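Local structure of uncharacterized protein (Nostoc punctiforme, 2R3S) at residues S223-D228 with P239-H244; F245-C250 with D299-A304; G265-F270 with S308-A313. The protein is probably an O-methyltransferase that transfers a methyl group from S-adenosylmethionine to a hydroxyl of a substrate not yet identified. All blocks are in the same frame, centred on the assembly; numbering follows the deposited sequence.

Interaction 1: S223-D228 with P239-H244. With EDO (1,2-ethanediol), chain D; EDO (1,2-ethanediol), chain E.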
ATOM      1  N   SER A 223     -33.599  -5.488  -3.272  1.00 34.68           N
ATOM      2  CA  SER A 223     -33.013  -5.526  -1.939  1.00 34.80           C
ATOM      3  C   SER A 223     -33.414  -6.739  -1.148  1.00 36.04           C
ATOM      4  O   SER A 223     -34.595  -7.064  -1.065  1.00 35.34           O
ATOM      5  CB  SER A 223     -33.447  -4.297  -1.149  1.00 35.60           C
ATOM      6  OG  SER A 223     -33.137  -4.471   0.215  1.00 37.97           O
ATOM      7  N   ALA A 224     -32.428  -7.377  -0.518  1.00 35.79           N
ATOM      8  CA  ALA A 224     -32.658  -8.559   0.297  1.00 34.66           C
ATOM      9  C   ALA A 224     -33.598  -8.216   1.449  1.00 35.30           C
ATOM     10  O   ALA A 224     -34.200  -9.093   2.044  1.00 33.55           O
ATOM     11  CB  ALA A 224     -31.332  -9.097   0.835  1.00 33.60           C
ATOM     12  N   PHE A 225     -33.698  -6.929   1.758  1.00 36.43           N
ATOM     13  CA  PHE A 225     -34.517  -6.452   2.864  1.00 40.65           C
ATOM     14  C   PHE A 225     -35.977  -6.166   2.466  1.00 42.68           C
ATOM     15  O   PHE A 225     -36.853  -6.131   3.336  1.00 44.59           O
ATOM     16  CB  PHE A 225     -33.873  -5.197   3.478  1.00 41.02           C
ATOM     17  CG  PHE A 225     -32.458  -5.433   3.968  1.00 42.75           C
ATOM     18  CD1 PHE A 225     -32.231  -6.045   5.196  1.00 43.28           C
ATOM     19  CD2 PHE A 225     -31.361  -5.097   3.171  1.00 40.16           C
ATOM     20  CE1 PHE A 225     -30.943  -6.293   5.635  1.00 42.07           C
ATOM     21  CE2 PHE A 225     -30.066  -5.348   3.605  1.00 42.11           C
ATOM     22  CZ  PHE A 225     -29.858  -5.940   4.832  1.00 42.97           C
ATOM     23  N   GLU A 226     -36.234  -5.977   1.173  1.00 43.79           N
ATOM     24  CA  GLU A 226     -37.571  -5.570   0.682  1.00 44.55           C
ATOM     25  C   GLU A 226     -38.311  -6.695  -0.072  1.00 43.79           C
ATOM     26  O   GLU A 226     -39.494  -6.900   0.142  1.00 45.92           O
ATOM     27  CB  GLU A 226     -37.468  -4.277  -0.145  1.00 42.87           C
ATOM     28  CG  GLU A 226     -36.910  -3.052   0.642  1.00 41.32           C
ATOM     29  N   VAL A 227     -37.604  -7.466  -0.893  1.00 43.46           N
ATOM     30  CA  VAL A 227     -38.228  -8.499  -1.718  1.00 42.43           C
ATOM     31  C   VAL A 227     -38.914  -9.536  -0.861  1.00 44.16           C
ATOM     32  O   VAL A 227     -38.562  -9.710   0.301  1.00 47.17           O
ATOM     33  CB  VAL A 227     -37.203  -9.205  -2.681  1.00 41.54           C
ATOM     34  CG1 VAL A 227     -36.546  -8.179  -3.613  1.00 39.94           C
ATOM     35  CG2 VAL A 227     -36.157 -10.003  -1.904  1.00 40.03           C
ATOM     36  N   ASP A 228     -39.907 -10.208  -1.438  1.00 44.21           N
ATOM     37  CA  ASP A 228     -40.547 -11.349  -0.812  1.00 45.12           C
ATOM     38  C   ASP A 228     -39.809 -12.587  -1.253  1.00 43.89           C
ATOM     39  O   ASP A 228     -39.690 -12.843  -2.448  1.00 44.01           O
ATOM     40  CB  ASP A 228     -42.028 -11.450  -1.225  1.00 47.16           C
ATOM     41  CG  ASP A 228     -42.815 -10.199  -0.868  1.00 54.12           C
ATOM     42  OD1 ASP A 228     -42.542  -9.611   0.202  1.00 66.05           O
ATOM     43  OD2 ASP A 228     -43.688  -9.790  -1.667  1.00 66.33           O
ATOM     44  N   PRO A 239     -23.578 -15.652   1.504  1.00 32.50           N
ATOM     45  CA  PRO A 239     -22.158 -15.508   1.225  1.00 31.34           C
ATOM     46  C   PRO A 239     -21.737 -14.043   1.210  1.00 29.83           C
ATOM     47  O   PRO A 239     -22.294 -13.270   0.466  1.00 29.40           O
ATOM     48  CB  PRO A 239     -22.010 -16.140  -0.158  1.00 32.81           C
ATOM     49  CG  PRO A 239     -23.404 -16.372  -0.678  1.00 32.59           C
ATOM     50  CD  PRO A 239     -24.358 -15.782   0.265  1.00 32.83           C
ATOM     51  N   ASN A 240     -20.773 -13.679   2.044  1.00 29.09           N
ATOM     52  CA  ASN A 240     -20.194 -12.330   2.076  1.00 30.03           C
ATOM     53  C   ASN A 240     -21.232 -11.186   2.041  1.00 30.49           C
ATOM     54  O   ASN A 240     -21.051 -10.160   1.335  1.00 30.69           O
ATOM     55  CB  ASN A 240     -19.131 -12.148   0.962  1.00 31.21           C
ATOM     56  CG  ASN A 240     -17.834 -12.883   1.252  1.00 33.89           C
ATOM     57  OD1 ASN A 240     -17.199 -12.659   2.283  1.00 32.01           O
ATOM     58  ND2 ASN A 240     -17.425 -13.756   0.328  1.00 29.08           N
ATOM     59  N   PHE A 241     -22.289 -11.341   2.844  1.00 30.35           N
ATOM     60  CA  PHE A 241     -23.338 -10.325   2.947  1.00 29.91           C
ATOM     61  C   PHE A 241     -23.397  -9.648   4.288  1.00 28.11           C
ATOM     62  O   PHE A 241     -23.479  -8.437   4.364  1.00 29.52           O
ATOM     63  CB  PHE A 241     -24.718 -10.941   2.670  1.00 30.62           C
ATOM     64  CG  PHE A 241     -25.792  -9.910   2.328  1.00 34.67           C
ATOM     65  CD1 PHE A 241     -25.557  -8.918   1.374  1.00 35.15           C
ATOM     66  CD2 PHE A 241     -27.037  -9.947   2.938  1.00 38.38           C
ATOM     67  CE1 PHE A 241     -26.532  -7.983   1.054  1.00 38.12           C
ATOM     68  CE2 PHE A 241     -28.017  -9.004   2.608  1.00 37.62           C
ATOM     69  CZ  PHE A 241     -27.754  -8.030   1.673  1.00 32.50           C
ATOM     70  N   LEU A 242     -23.378 -10.421   5.360  1.00 28.17           N
ATOM     71  CA  LEU A 242     -23.770  -9.860   6.659  1.00 29.75           C
ATOM     72  C   LEU A 242     -22.806  -8.813   7.176  1.00 29.01           C
ATOM     73  O   LEU A 242     -23.228  -7.888   7.847  1.00 27.82           O
ATOM     74  CB  LEU A 242     -23.966 -10.958   7.715  1.00 31.86           C
ATOM     75  CG  LEU A 242     -25.223 -11.838   7.604  1.00 33.44           C
ATOM     76  CD1 LEU A 242     -25.212 -12.761   8.818  1.00 31.98           C
ATOM     77  CD2 LEU A 242     -26.540 -11.010   7.521  1.00 23.80           C
ATOM     78  N   HIS A 243     -21.518  -8.947   6.847  1.00 29.15           N
ATOM     79  CA  HIS A 243     -20.488  -7.976   7.278  1.00 27.81           C
ATOM     80  C   HIS A 243     -20.691  -6.508   6.907  1.00 28.27           C
ATOM     81  O   HIS A 243     -20.073  -5.625   7.516  1.00 29.54           O
ATOM     82  CB  HIS A 243     -19.076  -8.419   6.827  1.00 28.98           C
ATOM     83  CG  HIS A 243     -18.908  -8.677   5.353  1.00 27.47           C
ATOM     84  ND1 HIS A 243     -18.367  -9.854   4.875  1.00 25.15           N
ATOM     85  CD2 HIS A 243     -19.132  -7.897   4.266  1.00 23.73           C
ATOM     86  CE1 HIS A 243     -18.271  -9.790   3.556  1.00 28.08           C
ATOM     87  NE2 HIS A 243     -18.736  -8.614   3.162  1.00 28.43           N
ATOM     88  N   HIS A 244     -21.535  -6.237   5.913  1.00 28.48           N
ATOM     89  CA  HIS A 244     -21.882  -4.856   5.497  1.00 26.78           C
ATOM     90  C   HIS A 244     -22.803  -4.070   6.435  1.00 27.60           C
ATOM     91  O   HIS A 244     -22.874  -2.849   6.354  1.00 25.36           O
ATOM     92  CB  HIS A 244     -22.563  -4.904   4.130  1.00 28.67           C
ATOM     93  CG  HIS A 244     -21.684  -5.434   3.047  1.00 29.75           C
ATOM     94  ND1 HIS A 244     -21.896  -6.658   2.458  1.00 30.51           N
ATOM     95  CD2 HIS A 244     -20.565  -4.922   2.472  1.00 31.22           C
ATOM     96  CE1 HIS A 244     -20.953  -6.870   1.552  1.00 30.92           C
ATOM     97  NE2 HIS A 244     -20.130  -5.836   1.547  1.00 30.35           N
TER
HETATM   98  C1  EDO D 336     -28.831  -6.565  -1.768  1.00 36.13           C
HETATM   99  O1  EDO D 336     -29.791  -6.015  -0.851  1.00 34.79           O
HETATM  100  C2  EDO D 336     -29.533  -7.038  -3.033  1.00 34.31           C
HETATM  101  O2  EDO D 336     -30.337  -8.211  -2.807  1.00 40.15           O
HETATM  102  C1  EDO E 337     -21.534 -11.950  -2.096  1.00 44.54           C
HETATM  103  O1  EDO E 337     -22.893 -12.000  -1.525  1.00 26.91           O
HETATM  104  C2  EDO E 337     -21.098 -10.627  -2.749  1.00 41.59           C
HETATM  105  O2  EDO E 337     -20.514  -9.638  -1.882  1.00 44.17           O

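Interaction 2: F245-C250 with D299-A304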
ATOM      1  N   PHE A 245     -23.518  -4.751   7.325  1.00 29.09           N
ATOM      2  CA  PHE A 245     -24.603  -4.089   8.066  1.00 31.98           C
ATOM      3  C   PHE A 245     -24.361  -4.082   9.568  1.00 31.76           C
ATOM      4  O   PHE A 245     -23.632  -4.934  10.058  1.00 31.91           O
ATOM      5  CB  PHE A 245     -25.909  -4.807   7.722  1.00 32.40           C
ATOM      6  CG  PHE A 245     -26.100  -5.009   6.239  1.00 27.60           C
ATOM      7  CD1 PHE A 245     -26.464  -3.956   5.424  1.00 32.05           C
ATOM      8  CD2 PHE A 245     -25.875  -6.241   5.661  1.00 32.74           C
ATOM      9  CE1 PHE A 245     -26.633  -4.146   4.048  1.00 29.93           C
ATOM     10  CE2 PHE A 245     -26.019  -6.434   4.310  1.00 26.44           C
ATOM     11  CZ  PHE A 245     -26.405  -5.384   3.496  1.00 32.48           C
ATOM     12  N   ASP A 246     -24.953  -3.128  10.296  1.00 34.20           N
ATOM     13  CA  ASP A 246     -24.968  -3.214  11.769  1.00 35.12           C
ATOM     14  C   ASP A 246     -25.726  -4.448  12.247  1.00 34.30           C
ATOM     15  O   ASP A 246     -26.396  -5.135  11.472  1.00 32.92           O
ATOM     16  CB  ASP A 246     -25.438  -1.918  12.484  1.00 36.72           C
ATOM     17  CG  ASP A 246     -26.834  -1.462  12.078  1.00 38.00           C
ATOM     18  OD1 ASP A 246     -27.729  -2.300  11.899  1.00 39.10           O
ATOM     19  OD2 ASP A 246     -27.023  -0.243  11.949  1.00 42.14           O
ATOM     20  N   VAL A 247     -25.564  -4.741  13.535  1.00 36.19           N
ATOM     21  CA  VAL A 247     -26.153  -5.918  14.174  1.00 37.48           C
ATOM     22  C   VAL A 247     -27.703  -5.982  14.125  1.00 37.82           C
ATOM     23  O   VAL A 247     -28.284  -7.065  13.976  1.00 37.97           O
ATOM     24  CB  VAL A 247     -25.675  -6.009  15.660  1.00 38.99           C
ATOM     25  CG1 VAL A 247     -26.513  -7.030  16.440  1.00 36.47           C
ATOM     26  CG2 VAL A 247     -24.177  -6.356  15.720  1.00 38.29           C
ATOM     27  N   ALA A 248     -28.350  -4.828  14.302  1.00 38.51           N
ATOM     28  CA  ALA A 248     -29.805  -4.723  14.295  1.00 39.50           C
ATOM     29  C   ALA A 248     -30.329  -5.102  12.896  1.00 40.33           C
ATOM     30  O   ALA A 248     -31.252  -5.910  12.748  1.00 41.16           O
ATOM     31  CB  ALA A 248     -30.201  -3.311  14.651  1.00 39.22           C
ATOM     32  N   THR A 249     -29.687  -4.541  11.878  1.00 39.08           N
ATOM     33  CA  THR A 249     -29.999  -4.850  10.482  1.00 36.36           C
ATOM     34  C   THR A 249     -29.773  -6.296  10.134  1.00 35.23           C
ATOM     35  O   THR A 249     -30.604  -6.876   9.442  1.00 34.98           O
ATOM     36  CB  THR A 249     -29.206  -3.954   9.554  1.00 36.28           C
ATOM     37  OG1 THR A 249     -29.450  -2.600   9.939  1.00 33.05           O
ATOM     38  CG2 THR A 249     -29.582  -4.182   8.068  1.00 29.00           C
ATOM     39  N   CYS A 250     -28.679  -6.903  10.606  1.00 36.39           N
ATOM     40  CA  CYS A 250     -28.457  -8.357  10.384  1.00 35.44           C
ATOM     41  C   CYS A 250     -29.558  -9.163  11.054  1.00 37.06           C
ATOM     42  O   CYS A 250     -29.992 -10.188  10.543  1.00 35.69           O
ATOM     43  CB  CYS A 250     -27.099  -8.828  10.940  1.00 36.00           C
ATOM     44  SG  CYS A 250     -25.645  -8.151  10.055  1.00 36.57           S
ATOM     45  N   ASP A 299     -18.883  -4.545   9.648  1.00 28.32           N
ATOM     46  CA  ASP A 299     -17.797  -5.022  10.520  1.00 28.86           C
ATOM     47  C   ASP A 299     -17.459  -6.441  10.123  1.00 30.12           C
ATOM     48  O   ASP A 299     -18.271  -7.119   9.486  1.00 25.75           O
ATOM     49  CB  ASP A 299     -18.269  -4.998  11.982  1.00 31.25           C
ATOM     50  CG  ASP A 299     -17.130  -4.856  13.011  1.00 36.42           C
ATOM     51  OD1 ASP A 299     -15.926  -4.978  12.699  1.00 28.93           O
ATOM     52  OD2 ASP A 299     -17.495  -4.608  14.166  1.00 38.70           O
ATOM     53  N   ALA A 300     -16.264  -6.899  10.491  1.00 31.65           N
ATOM     54  CA  ALA A 300     -15.927  -8.316  10.396  1.00 29.80           C
ATOM     55  C   ALA A 300     -16.282  -8.900  11.765  1.00 34.12           C
ATOM     56  O   ALA A 300     -15.571  -8.695  12.752  1.00 36.95           O
ATOM     57  CB  ALA A 300     -14.453  -8.523  10.063  1.00 29.60           C
ATOM     58  N   TYR A 301     -17.397  -9.615  11.815  1.00 31.65           N
ATOM     59  CA  TYR A 301     -17.965 -10.090  13.053  1.00 31.10           C
ATOM     60  C   TYR A 301     -17.386 -11.431  13.478  1.00 29.86           C
ATOM     61  O   TYR A 301     -17.166 -12.319  12.660  1.00 29.74           O
ATOM     62  CB  TYR A 301     -19.479 -10.216  12.901  1.00 30.30           C
ATOM     63  CG  TYR A 301     -20.198  -8.897  12.777  1.00 31.61           C
ATOM     64  CD1 TYR A 301     -20.244  -8.004  13.834  1.00 28.92           C
ATOM     65  CD2 TYR A 301     -20.859  -8.551  11.608  1.00 29.67           C
ATOM     66  CE1 TYR A 301     -20.907  -6.794  13.716  1.00 29.43           C
ATOM     67  CE2 TYR A 301     -21.553  -7.372  11.507  1.00 25.63           C
ATOM     68  CZ  TYR A 301     -21.558  -6.488  12.550  1.00 29.18           C
ATOM     69  OH  TYR A 301     -22.219  -5.297  12.432  1.00 30.75           O
ATOM     70  N   THR A 302     -17.158 -11.571  14.779  1.00 31.35           N
ATOM     71  CA  THR A 302     -16.669 -12.836  15.367  1.00 32.48           C
ATOM     72  C   THR A 302     -17.812 -13.844  15.514  1.00 34.85           C
ATOM     73  O   THR A 302     -18.980 -13.475  15.360  1.00 35.75           O
ATOM     74  CB  THR A 302     -16.067 -12.585  16.737  1.00 30.56           C
ATOM     75  OG1 THR A 302     -17.101 -12.085  17.587  1.00 31.82           O
ATOM     76  CG2 THR A 302     -14.902 -11.550  16.657  1.00 24.76           C
ATOM     77  N   PHE A 303     -17.482 -15.116  15.777  1.00 36.16           N
ATOM     78  CA  PHE A 303     -18.493 -16.166  15.906  1.00 37.11           C
ATOM     79  C   PHE A 303     -19.430 -15.869  17.061  1.00 37.51           C
ATOM     80  O   PHE A 303     -20.620 -15.912  16.890  1.00 38.49           O
ATOM     81  CB  PHE A 303     -17.891 -17.547  16.105  1.00 38.25           C
ATOM     82  CG  PHE A 303     -18.919 -18.593  16.432  1.00 43.09           C
ATOM     83  CD1 PHE A 303     -19.866 -18.961  15.492  1.00 46.65           C
ATOM     84  CD2 PHE A 303     -18.983 -19.164  17.691  1.00 44.32           C
ATOM     85  CE1 PHE A 303     -20.843 -19.913  15.785  1.00 44.88           C
ATOM     86  CE2 PHE A 303     -19.952 -20.116  17.992  1.00 50.17           C
ATOM     87  CZ  PHE A 303     -20.885 -20.491  17.031  1.00 44.53           C
ATOM     88  N   ALA A 304     -18.877 -15.568  18.230  1.00 37.23           N
ATOM     89  CA  ALA A 304     -19.661 -15.111  19.358  1.00 36.82           C
ATOM     90  C   ALA A 304     -20.657 -14.002  18.978  1.00 38.83           C
ATOM     91  O   ALA A 304     -21.782 -14.001  19.461  1.00 39.80           O
ATOM     92  CB  ALA A 304     -18.728 -14.618  20.478  1.00 36.81           C
TER

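Interaction 3: G265-F270 with S308-A313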
ATOM      1  N   GLY A 265     -35.157 -26.263   8.413  1.00 52.57           N
ATOM      2  CA  GLY A 265     -34.354 -25.383   7.575  1.00 51.95           C
ATOM      3  C   GLY A 265     -33.024 -24.974   8.183  1.00 50.77           C
ATOM      4  O   GLY A 265     -32.854 -24.992   9.407  1.00 49.14           O
ATOM      5  N   LYS A 266     -32.083 -24.605   7.312  1.00 49.88           N
ATOM      6  CA  LYS A 266     -30.715 -24.274   7.710  1.00 47.81           C
ATOM      7  C   LYS A 266     -30.209 -23.036   6.983  1.00 45.44           C
ATOM      8  O   LYS A 266     -30.478 -22.852   5.807  1.00 46.67           O
ATOM      9  CB  LYS A 266     -29.799 -25.461   7.423  1.00 47.31           C
ATOM     10  CG  LYS A 266     -29.699 -26.414   8.597  1.00 53.75           C
ATOM     11  CD  LYS A 266     -29.280 -27.832   8.229  1.00 58.12           C
ATOM     12  CE  LYS A 266     -30.379 -28.838   8.585  1.00 64.94           C
ATOM     13  NZ  LYS A 266     -30.018 -30.254   8.265  1.00 65.95           N
ATOM     14  N   VAL A 267     -29.473 -22.188   7.692  1.00 44.13           N
ATOM     15  CA  VAL A 267     -28.780 -21.040   7.099  1.00 42.24           C
ATOM     16  C   VAL A 267     -27.279 -21.357   7.097  1.00 40.04           C
ATOM     17  O   VAL A 267     -26.751 -21.811   8.109  1.00 37.63           O
ATOM     18  CB  VAL A 267     -29.051 -19.774   7.916  1.00 40.97           C
ATOM     19  CG1 VAL A 267     -28.359 -18.552   7.312  1.00 41.00           C
ATOM     20  CG2 VAL A 267     -30.555 -19.547   8.043  1.00 45.07           C
ATOM     21  N   ILE A 268     -26.605 -21.153   5.968  1.00 37.90           N
ATOM     22  CA  ILE A 268     -25.132 -21.192   5.905  1.00 36.41           C
ATOM     23  C   ILE A 268     -24.578 -19.787   5.652  1.00 36.02           C
ATOM     24  O   ILE A 268     -24.856 -19.172   4.613  1.00 34.75           O
ATOM     25  CB  ILE A 268     -24.631 -22.095   4.798  1.00 36.50           C
ATOM     26  CG1 ILE A 268     -25.145 -23.525   4.992  1.00 37.72           C
ATOM     27  CG2 ILE A 268     -23.079 -22.098   4.762  1.00 34.59           C
ATOM     28  CD1 ILE A 268     -24.435 -24.569   4.092  1.00 38.63           C
ATOM     29  N   VAL A 269     -23.844 -19.270   6.630  1.00 35.36           N
ATOM     30  CA  VAL A 269     -23.123 -17.998   6.495  1.00 35.25           C
ATOM     31  C   VAL A 269     -21.701 -18.286   6.034  1.00 35.07           C
ATOM     32  O   VAL A 269     -21.040 -19.163   6.567  1.00 35.31           O
ATOM     33  CB  VAL A 269     -23.136 -17.187   7.806  1.00 34.54           C
ATOM     34  CG1 VAL A 269     -22.328 -15.896   7.673  1.00 30.69           C
ATOM     35  CG2 VAL A 269     -24.575 -16.877   8.195  1.00 33.75           C
ATOM     36  N   PHE A 270     -21.257 -17.583   4.996  1.00 33.92           N
ATOM     37  CA  PHE A 270     -19.889 -17.707   4.498  1.00 33.18           C
ATOM     38  C   PHE A 270     -19.308 -16.298   4.547  1.00 33.45           C
ATOM     39  O   PHE A 270     -19.837 -15.391   3.925  1.00 31.03           O
ATOM     40  CB  PHE A 270     -19.861 -18.302   3.091  1.00 32.69           C
ATOM     41  CG  PHE A 270     -18.490 -18.326   2.466  1.00 35.31           C
ATOM     42  CD1 PHE A 270     -17.582 -19.314   2.791  1.00 38.79           C
ATOM     43  CD2 PHE A 270     -18.106 -17.360   1.537  1.00 37.37           C
ATOM     44  CE1 PHE A 270     -16.301 -19.330   2.204  1.00 38.70           C
ATOM     45  CE2 PHE A 270     -16.838 -17.384   0.966  1.00 32.93           C
ATOM     46  CZ  PHE A 270     -15.948 -18.368   1.304  1.00 34.67           C
ATOM     47  N   SER A 308     -24.811 -14.778  18.719  1.00 37.15           N
ATOM     48  CA  SER A 308     -25.779 -13.913  19.395  1.00 37.99           C
ATOM     49  C   SER A 308     -26.857 -13.312  18.472  1.00 40.28           C
ATOM     50  O   SER A 308     -27.959 -13.010  18.921  1.00 40.45           O
ATOM     51  CB  SER A 308     -25.044 -12.793  20.107  1.00 35.68           C
ATOM     52  OG  SER A 308     -25.943 -11.802  20.539  1.00 39.48           O
HETATM   53  N   MSE A 309     -26.526 -13.091  17.201  1.00 40.60           N
HETATM   54  CA  MSE A 309     -27.493 -12.550  16.255  1.00 39.84           C
HETATM   55  C   MSE A 309     -28.499 -13.622  15.893  1.00 38.93           C
HETATM   56  O   MSE A 309     -29.700 -13.377  15.858  1.00 37.62           O
HETATM   57  CB  MSE A 309     -26.787 -12.043  15.005  1.00 40.91           C
HETATM   58  CG  MSE A 309     -25.959 -10.817  15.256  1.00 43.32           C
HETATM   59 SE   MSE A 309     -25.113 -10.186  13.609  0.75 38.92          SE
HETATM   60  CE  MSE A 309     -23.237 -10.062  14.258  1.00 36.36           C
ATOM     61  N   PHE A 310     -28.003 -14.818  15.634  1.00 39.58           N
ATOM     62  CA  PHE A 310     -28.883 -15.935  15.349  1.00 41.17           C
ATOM     63  C   PHE A 310     -29.762 -16.286  16.554  1.00 43.38           C
ATOM     64  O   PHE A 310     -30.965 -16.508  16.398  1.00 44.56           O
ATOM     65  CB  PHE A 310     -28.085 -17.138  14.892  1.00 40.39           C
ATOM     66  CG  PHE A 310     -27.741 -17.109  13.434  1.00 39.77           C
ATOM     67  CD1 PHE A 310     -28.716 -17.353  12.481  1.00 42.10           C
ATOM     68  CD2 PHE A 310     -26.440 -16.856  13.012  1.00 43.82           C
ATOM     69  CE1 PHE A 310     -28.411 -17.347  11.127  1.00 46.50           C
ATOM     70  CE2 PHE A 310     -26.116 -16.848  11.655  1.00 43.57           C
ATOM     71  CZ  PHE A 310     -27.119 -17.089  10.705  1.00 43.86           C
ATOM     72  N   SER A 311     -29.163 -16.329  17.741  1.00 43.53           N
ATOM     73  CA  SER A 311     -29.910 -16.540  18.980  1.00 43.74           C
ATOM     74  C   SER A 311     -31.032 -15.530  19.122  1.00 40.99           C
ATOM     75  O   SER A 311     -32.162 -15.927  19.325  1.00 42.82           O
ATOM     76  CB  SER A 311     -28.998 -16.471  20.215  1.00 44.12           C
ATOM     77  OG  SER A 311     -29.766 -16.415  21.415  1.00 49.11           O
ATOM     78  N   ASN A 312     -30.723 -14.244  18.990  1.00 41.06           N
ATOM     79  CA  ASN A 312     -31.734 -13.157  19.036  1.00 40.92           C
ATOM     80  C   ASN A 312     -32.764 -13.100  17.906  1.00 42.25           C
ATOM     81  O   ASN A 312     -33.775 -12.375  18.017  1.00 43.98           O
ATOM     82  CB  ASN A 312     -31.053 -11.781  19.029  1.00 41.29           C
ATOM     83  CG  ASN A 312     -30.281 -11.480  20.307  1.00 47.72           C
ATOM     84  OD1 ASN A 312     -30.397 -12.185  21.311  1.00 50.94           O
ATOM     85  ND2 ASN A 312     -29.485 -10.404  20.269  1.00 47.98           N
ATOM     86  N   ALA A 313     -32.480 -13.776  16.798  1.00 41.51           N
ATOM     87  CA  ALA A 313     -33.387 -13.810  15.658  1.00 43.08           C
ATOM     88  C   ALA A 313     -34.306 -15.011  15.754  1.00 44.31           C
ATOM     89  O   ALA A 313     -35.172 -15.181  14.904  1.00 46.80           O
ATOM     90  CB  ALA A 313     -32.601 -13.860  14.322  1.00 41.56           C
TER

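Interaction 1: S223-D228 with P239-H244
Ala224 and Phe225 meet the ring of Phe241 at its far end, and this small apolar patch is the tight part of the contact. The methyl CB of Ala224 lies 3.8 Å from Phe241 CE2, while Phe225 CE2 comes within 4.0 Å of Phe241 CZ. The two phenyl rings arrive from opposite directions with planes 30° apart, but they are slid so far past each other that they barely overlap. CG of Phe241 is anti to its backbone N (chi1 -162°), which sends the ring across to the 223-228 loop; Phe245 packs edge-to-face against both rings. Beside the patch sits a 1,2-ethanediol (chain D), probably from the crystallisation liquor, whose O1 takes a nearly straight bond from Ala224 N (3.0 Å, 169°) at the edge of the Phe241 ring. Ser223 OG accepts from Phe225 N at 3.0 Å, closing an ST turn; an alanine here would probably leave that N-H without its mate and the turn freer to shift. Beyond Phe225 the chain turns away from Phe241 toward the solvent side, at exposed Glu226 and Asp228. Loops at the C-terminal ends of strands 217-221 and 233-239 are consistent with the S-adenosylmethionine site of Rossmann-like methyltransferases.

Interaction 2: F245-C250 with D299-A304
The start of helix 247-260 in the methyltransferase domain meets the loop 299-302 that leads into helix 303-312, and Tyr301 makes the connection. Its OH donates to Phe245 O over 2.8 Å, reaching that oxygen in the carbonyl plane on a lone pair, with a C=O...O angle of 137°. The acceptor in turn lies at the edge of the phenol ring. Tyr301 CG is anti to its own carbonyl carbon (chi1 -69°), and the ring extends from there toward the helix start. Val247 crosses it at a slant, CG2 resting 3.9 Å from Tyr301 CE1, and Cys250 SG makes an oblique sulfur-aromatic contact, 5.5 Å from the ring centroid. Asp299 CB lies against one face of the same ring. The helix start is itself capped: Asp246 is the N-cap residue, and its OD1 accepts from Thr249 N at 3.0 Å and also from Thr249 OG1. Asp299 OD2 forms a salt bridge with Arg57 of the second subunit, so this loop also touches the dimer partner. One directional bond at the hydroxyl and neighbours along the ring probably restrict how Tyr301 can turn, and the carbonyl just before the helix cap gains a side-chain donor from a residue more than fifty positions later in the chain.

Interaction 3: G265-F270 with S308-A313
Phe310 pushes the outer end of its ring against Val267 and Val269, two residues of strand 265-271 whose CB atoms point toward helix 303-312. This is helix-on-sheet packing in the Rossmann-like methyltransferase fold: strand 265-271 is an inner strand of the seven-stranded mixed sheet, flanked by strand 233-239 running parallel and strand 329-334 running antiparallel, and the helix lies over one side of it. Ile268, between the two valines, points away and packs on helix 149-159 across the sheet, so the strand contributes apolar groups to both layers. The contact is buried and wholly apolar, with no hydrogen bond between the segments.

Both valines come to the edge of the Phe310 ring, near its plane, and neither lies over a face. The Val267 and Phe310 side chains meet obliquely, and Val267 offers CG1, the branch anti to its backbone N (chi1 -179°), to CZ at 3.9 Å and to CE1 at 4.0 Å. Val269 has almost the same first torsion, yet offers the other branch, CG2; its side chain and the phenyl slide past each other in opposite directions. The aromatic tip is thereby placed between neighbouring methyl groups from two residues on one side of the strand. Around it, Phe315 meets the Phe310 ring edge-to-face, while Leu254 of helix 247-260 and Ala333 of strand 329-334 also touch this side chain. The closest approach is Val269 CG2 to Phe310 CZ at 3.6 Å, and the same methyl lies 3.8 Å from Phe310 CE2.

In the fold
All three contacts lie in the methyltransferase domain, on the same side of the chain's centre. Interaction 1 closes before the others open, whereas the segments of interactions 2 and 3 alternate along the chain and share helix 303-312. Their centres are about 11 Å apart, and each is about 13 Å from that of interaction 1. Met309 bridges interactions 2 and 3 by packing on Tyr301, Val247 and Cys250. Interaction 1 joins interaction 2 through a probable His243-Asp299 backbone hydrogen bond, and interaction 3 through one between Asn240 and Phe270. Loops at the C-terminal ends of the strands are thus connected, through the two backbone bonds and Met309, to the helices packed on the sheet.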